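Local coordinates for protein Thiosulfate:glutathione sulfurtransferase (Saccharomyces cerevisiae, PDB 3D1P) that transfers the sulfane sulfur of thiosulfate to glutathione, producing S-sulfanylglutathione, a central intermediate of mitochondrial hydrogen sulfide metabolism, at residues Asp70-Asp75 with Pro86-Ala91; Glu106-Ala111 with Thr119-Gly124. All coordinates share one frame; numbering follows the deposited sequence. Where two conformers were deposited one is given.

Interaction 1 (Asp70-Asp75 with Pro86-Ala91); sequences DAFALD and PKPDSA
In this rhodanese domain, the loops that lead into and out of helix 76-83 close on each other where Lys-87 reaches the backbone at Leu-74 and Pro-88 meets Phe-72. The lysine chain is fully extended, with CG anti to the backbone N (chi1 -173°), and this reach carries NZ to the loop ahead of the helix. There Lys-87 NZ donates to Leu-74 O at 2.7 Å, with a C=O...N angle of 149° and the donor tilted 25° from the carbonyl plane. Lys-87 NZ also donates to a water, which in turn donates to Phe-72 O, each step 2.7 Å long, so one ammonium group holds the Leu-74 carbonyl directly and that of Phe-72 through the water. On the way its methylenes lie alongside the backbone, Lys-87 CD 3.4 Å from Leu-74 O. Asp-75 is no salt-bridge partner: its OD1 caps the helix at Glu-78 N. Deeper in, Pro-88 CG sits 4.0 Å from Phe-72 CE1, at the edge of the ring and near its plane, the two side chains crossing at about a right angle. The apolar ring suits its buried place, where it also packs edge-to-face with Phe-96, and the compact proline fills in beside it. The contact thus joins apolar packing to polar bonding nearer the surface, where a cationic donor with several N-H groups can bond one carbonyl directly and a second by way of water.

Interaction 2 (Glu106-Ala111 with Thr119-Gly124); sequences EAQKVA and TSLYPG
Gln-108, on helix 102-112, and Thr-119, at the start of strand 119-121, meet within the beta-alpha-beta unit that these two elements form with strand 93-97. Helix and strand run antiparallel, at 172°, with their axes 8.9 Å apart. The close part is polar: Thr-119 OG1 donates to Gln-108 OE1 at 2.7 Å, in the carbonyl plane and on a lone pair, at a C=O...O angle of 126°. The glutamine chain bends at chi2 (-82°), turning its amide toward the threonine. Next to this bond Leu-121 CD2 rests 3.8 Å from Gln-108 CB, so the aliphatic part of the glutamine is packed while its oxygen is bonded. The contact is looser at Ala-111, whose CB stays 4.3 Å from Thr-119 CG2; its small methyl suits a helix face that also packs on Phe-96. Solvent reaches the strand side in part, at Thr-119 and Leu-121, whereas Gln-108 and Ala-111 are buried. A valine in place of Thr-119 has no hydroxyl to give, so Gln-108 OE1 would probably lack this partner and the amide be freer to turn. A beta-branched residue suits a strand, and here its hydroxyl gives the oxygen of a buried glutamine a partner beside Phe-96 and Leu-121.

How the interactions relate
The two contacts follow one another along the chain, and their centres lie 13 Å apart. Helix 102-112 bridges them: while Gln-108 faces strand 119-121 in interaction 2, Val-110 and Ala-111 meet the 3-10 turn of interaction 1. Phe-72 CB lies 3.8 Å from Ala-111 CA, and Val-110 CG1 lies 3.8 Å from Ala-73 N. Phe-96, on strand 93-97, is a neighbour common to both. That strand precedes Cys-98, the residue that carries the persulfide intermediate. The side chain of Leu-121 in interaction 2 is about 9 Å from the side chain of Cys-98, and the side chain of Phe-72 in interaction 1 is about 11 Å from the side chain of Cys-98.

Interaction 1 (Asp70-Asp75 with Pro86-Ala91)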
loop_
_atom_site.group_PDB
_atom_site.type_symbol
_atom_site.label_atom_id
_atom_site.label_comp_id
_atom_site.label_asym_id
_atom_site.label_seq_id
_atom_site.Cartn_x
_atom_site.Cartn_y
_atom_site.Cartn_z
ATOM N N ASP A 70 -13.770 -2.271 -2.060
ATOM C CA ASP A 70 -14.372 -1.175 -1.309
ATOM C C ASP A 70 -13.731 -0.879 0.013
ATOM O O ASP A 70 -14.237 -0.036 0.728
ATOM C CB ASP A 70 -15.872 -1.503 -1.011
ATOM C CG ASP A 70 -16.048 -2.844 -0.225
ATOM O OD1 ASP A 70 -15.150 -3.808 -0.292
ATOM O OD2 ASP A 70 -17.163 -2.959 0.381
ATOM N N ALA A 71 -12.633 -1.552 0.366
ATOM C CA ALA A 71 -12.093 -1.413 1.690
ATOM C C ALA A 71 -11.880 0.053 2.068
ATOM O O ALA A 71 -12.258 0.462 3.159
ATOM C CB ALA A 71 -10.754 -2.140 1.813
ATOM N N PHE A 72 -11.284 0.836 1.175
ATOM C CA PHE A 72 -10.958 2.195 1.539
ATOM C C PHE A 72 -12.134 3.153 1.534
ATOM O O PHE A 72 -11.951 4.330 1.863
ATOM C CB PHE A 72 -9.766 2.721 0.742
ATOM C CG PHE A 72 -8.464 2.206 1.302
ATOM C CD1 PHE A 72 -7.939 2.788 2.451
ATOM C CD2 PHE A 72 -7.821 1.110 0.771
ATOM C CE1 PHE A 72 -6.820 2.287 3.062
ATOM C CE2 PHE A 72 -6.684 0.609 1.363
ATOM C CZ PHE A 72 -6.178 1.204 2.525
ATOM N N ALA A 73 -13.334 2.637 1.249
ATOM C CA ALA A 73 -14.581 3.370 1.394
ATOM C C ALA A 73 -15.307 3.016 2.681
ATOM O O ALA A 73 -16.345 3.610 2.984
ATOM C CB ALA A 73 -15.496 3.104 0.202
ATOM N N LEU A 74 -14.800 2.076 3.473
ATOM C CA LEU A 74 -15.490 1.650 4.683
ATOM C C LEU A 74 -15.197 2.557 5.858
ATOM O O LEU A 74 -14.101 3.071 6.004
ATOM C CB LEU A 74 -15.046 0.224 5.051
ATOM C CG LEU A 74 -15.311 -0.830 3.988
ATOM C CD1 LEU A 74 -14.742 -2.172 4.411
ATOM C CD2 LEU A 74 -16.789 -0.940 3.646
ATOM N N ASP A 75 -16.182 2.705 6.727
ATOM C CA ASP A 75 -15.939 3.407 7.991
ATOM C C ASP A 75 -14.994 2.579 8.879
ATOM O O ASP A 75 -14.753 1.395 8.602
ATOM C CB ASP A 75 -17.244 3.738 8.689
ATOM C CG ASP A 75 -17.889 2.539 9.308
ATOM O OD1 ASP A 75 -17.268 1.820 10.122
ATOM O OD2 ASP A 75 -19.086 2.312 9.037
ATOM N N PRO A 86 -6.892 -2.314 11.720
ATOM C CA PRO A 86 -7.493 -0.987 11.823
ATOM C C PRO A 86 -7.403 -0.221 10.516
ATOM O O PRO A 86 -6.445 -0.346 9.741
ATOM C CB PRO A 86 -6.662 -0.273 12.917
ATOM C CG PRO A 86 -6.089 -1.398 13.693
ATOM C CD PRO A 86 -5.781 -2.452 12.665
ATOM N N LYS A 87 -8.402 0.614 10.306
ATOM C CA LYS A 87 -8.402 1.485 9.145
ATOM C C LYS A 87 -7.271 2.502 9.269
ATOM O O LYS A 87 -7.132 3.153 10.293
ATOM C CB LYS A 87 -9.730 2.218 9.054
ATOM C CG LYS A 87 -9.864 3.020 7.783
ATOM C CD LYS A 87 -11.226 3.698 7.645
ATOM C CE LYS A 87 -11.353 4.536 6.373
ATOM N NZ LYS A 87 -12.598 5.340 6.352
ATOM N N PRO A 88 -6.447 2.641 8.228
ATOM C CA PRO A 88 -5.348 3.590 8.330
ATOM C C PRO A 88 -5.810 5.003 8.618
ATOM O O PRO A 88 -6.835 5.471 8.096
ATOM C CB PRO A 88 -4.672 3.499 6.949
ATOM C CG PRO A 88 -4.937 2.104 6.538
ATOM C CD PRO A 88 -6.345 1.841 7.003
ATOM N N ASP A 89 -4.996 5.708 9.374
ATOM C CA ASP A 89 -5.235 7.119 9.703
ATOM C C ASP A 89 -5.154 7.971 8.440
ATOM O O ASP A 89 -4.123 7.974 7.765
ATOM C CB ASP A 89 -4.137 7.490 10.703
ATOM C CG ASP A 89 -4.140 8.922 11.161
ATOM O OD1 ASP A 89 -4.890 9.770 10.653
ATOM O OD2 ASP A 89 -3.350 9.177 12.095
ATOM N N SER A 90 -6.224 8.737 8.151
ATOM C CA SER A 90 -6.240 9.539 6.940
ATOM C C SER A 90 -5.278 10.707 6.945
ATOM O O SER A 90 -5.074 11.313 5.900
ATOM C CB SER A 90 -7.614 9.962 6.559
ATOM O OG SER A 90 -8.080 10.817 7.553
ATOM N N ALA A 91 -4.692 11.034 8.083
ATOM C CA ALA A 91 -3.691 12.084 8.147
ATOM C C ALA A 91 -2.352 11.610 7.612
ATOM O O ALA A 91 -1.480 12.439 7.382
ATOM C CB ALA A 91 -3.504 12.562 9.607
HETATM O O HOH W 1 -12.834 6.041 3.750
#

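Interaction 2 (Glu106-Ala111 with Thr119-Gly124)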
loop_
_atom_site.group_PDB
_atom_site.type_symbol
_atom_site.label_atom_id
_atom_site.label_comp_id
_atom_site.label_asym_id
_atom_site.label_seq_id
_atom_site.Cartn_x
_atom_site.Cartn_y
_atom_site.Cartn_z
ATOM N N GLU A 106 -5.977 1.310 -8.664
ATOM C CA GLU A 106 -7.424 1.293 -8.393
ATOM C C GLU A 106 -7.700 1.605 -6.934
ATOM O O GLU A 106 -8.624 2.354 -6.591
ATOM C CB GLU A 106 -8.042 -0.072 -8.738
ATOM C CG GLU A 106 -8.119 -0.345 -10.229
ATOM C CD GLU A 106 -8.836 0.796 -11.001
ATOM O OE1 GLU A 106 -9.943 1.181 -10.594
ATOM O OE2 GLU A 106 -8.269 1.350 -11.964
ATOM N N ALA A 107 -6.946 0.965 -6.051
ATOM C CA ALA A 107 -7.141 1.183 -4.617
ATOM C C ALA A 107 -6.818 2.605 -4.221
ATOM O O ALA A 107 -7.527 3.207 -3.391
ATOM C CB ALA A 107 -6.295 0.185 -3.827
ATOM N N GLN A 108 -5.790 3.192 -4.814
ATOM C CA GLN A 108 -5.450 4.589 -4.548
ATOM C C GLN A 108 -6.633 5.483 -4.894
ATOM O O GLN A 108 -6.924 6.439 -4.167
ATOM C CB GLN A 108 -4.195 5.003 -5.327
ATOM C CG GLN A 108 -3.722 6.409 -5.039
ATOM C CD GLN A 108 -4.431 7.555 -5.807
ATOM O OE1 GLN A 108 -4.452 8.725 -5.317
ATOM N NE2 GLN A 108 -5.005 7.270 -6.930
ATOM N N LYS A 109 -7.314 5.194 -5.983
ATOM C CA LYS A 109 -8.465 6.000 -6.389
ATOM C C LYS A 109 -9.595 5.883 -5.390
ATOM O O LYS A 109 -10.289 6.874 -5.100
ATOM C CB LYS A 109 -8.934 5.596 -7.772
ATOM C CG LYS A 109 -8.023 6.112 -8.873
ATOM C CD LYS A 109 -8.326 5.582 -10.263
ATOM C CE LYS A 109 -7.486 6.303 -11.317
ATOM N NZ LYS A 109 -7.405 5.666 -12.670
ATOM N N VAL A 110 -9.834 4.672 -4.861
ATOM C CA VAL A 110 -10.857 4.518 -3.831
ATOM C C VAL A 110 -10.499 5.371 -2.618
ATOM O O VAL A 110 -11.321 6.120 -2.101
ATOM C CB VAL A 110 -11.044 3.038 -3.430
ATOM C CG1 VAL A 110 -12.077 2.931 -2.301
ATOM C CG2 VAL A 110 -11.452 2.188 -4.627
ATOM N N ALA A 111 -9.265 5.251 -2.145
ATOM C CA ALA A 111 -8.889 5.990 -0.946
ATOM C C ALA A 111 -8.975 7.509 -1.148
ATOM O O ALA A 111 -9.511 8.232 -0.313
ATOM C CB ALA A 111 -7.456 5.576 -0.509
ATOM N N THR A 119 -2.077 10.573 -0.607
ATOM C CA THR A 119 -1.902 9.248 -1.147
ATOM C C THR A 119 -0.871 9.303 -2.279
ATOM O O THR A 119 -0.690 10.328 -2.955
ATOM C CB THR A 119 -3.200 8.631 -1.712
ATOM O OG1 THR A 119 -3.680 9.403 -2.812
ATOM C CG2 THR A 119 -4.291 8.546 -0.646
ATOM N N SER A 120 -0.193 8.183 -2.460
ATOM C CA SER A 120 0.892 8.046 -3.392
ATOM C C SER A 120 0.877 6.669 -3.999
ATOM O O SER A 120 0.179 5.769 -3.525
ATOM C CB SER A 120 2.234 8.265 -2.687
ATOM O OG SER A 120 2.236 9.500 -2.019
ATOM N N LEU A 121 1.687 6.488 -5.046
ATOM C CA LEU A 121 1.823 5.192 -5.724
ATOM C C LEU A 121 3.266 4.729 -5.693
ATOM O O LEU A 121 4.202 5.522 -5.824
ATOM C CB LEU A 121 1.462 5.281 -7.200
ATOM C CG LEU A 121 0.036 5.632 -7.528
ATOM C CD1 LEU A 121 -0.132 5.919 -9.015
ATOM C CD2 LEU A 121 -0.897 4.510 -7.113
ATOM N N TYR A 122 3.418 3.420 -5.594
ATOM C CA TYR A 122 4.660 2.722 -5.958
ATOM C C TYR A 122 4.300 1.955 -7.230
ATOM O O TYR A 122 3.868 0.812 -7.172
ATOM C CB TYR A 122 5.115 1.783 -4.848
ATOM C CG TYR A 122 6.290 0.905 -5.159
ATOM C CD1 TYR A 122 6.484 -0.263 -4.447
ATOM C CD2 TYR A 122 7.218 1.211 -6.155
ATOM C CE1 TYR A 122 7.597 -1.046 -4.642
ATOM C CE2 TYR A 122 8.337 0.419 -6.383
ATOM C CZ TYR A 122 8.521 -0.734 -5.626
ATOM O OH TYR A 122 9.603 -1.542 -5.780
ATOM N N PRO A 123 4.381 2.609 -8.400
ATOM C CA PRO A 123 3.820 1.992 -9.609
ATOM C C PRO A 123 4.443 0.639 -9.935
ATOM O O PRO A 123 3.760 -0.251 -10.414
ATOM C CB PRO A 123 4.069 3.053 -10.702
ATOM C CG PRO A 123 4.686 4.083 -10.122
ATOM C CD PRO A 123 4.874 3.969 -8.680
ATOM N N GLY A 124 5.756 0.527 -9.741
ATOM C CA GLY A 124 6.429 -0.701 -10.055
ATOM C C GLY A 124 5.986 -1.872 -9.200
ATOM O O GLY A 124 6.048 -3.030 -9.619
#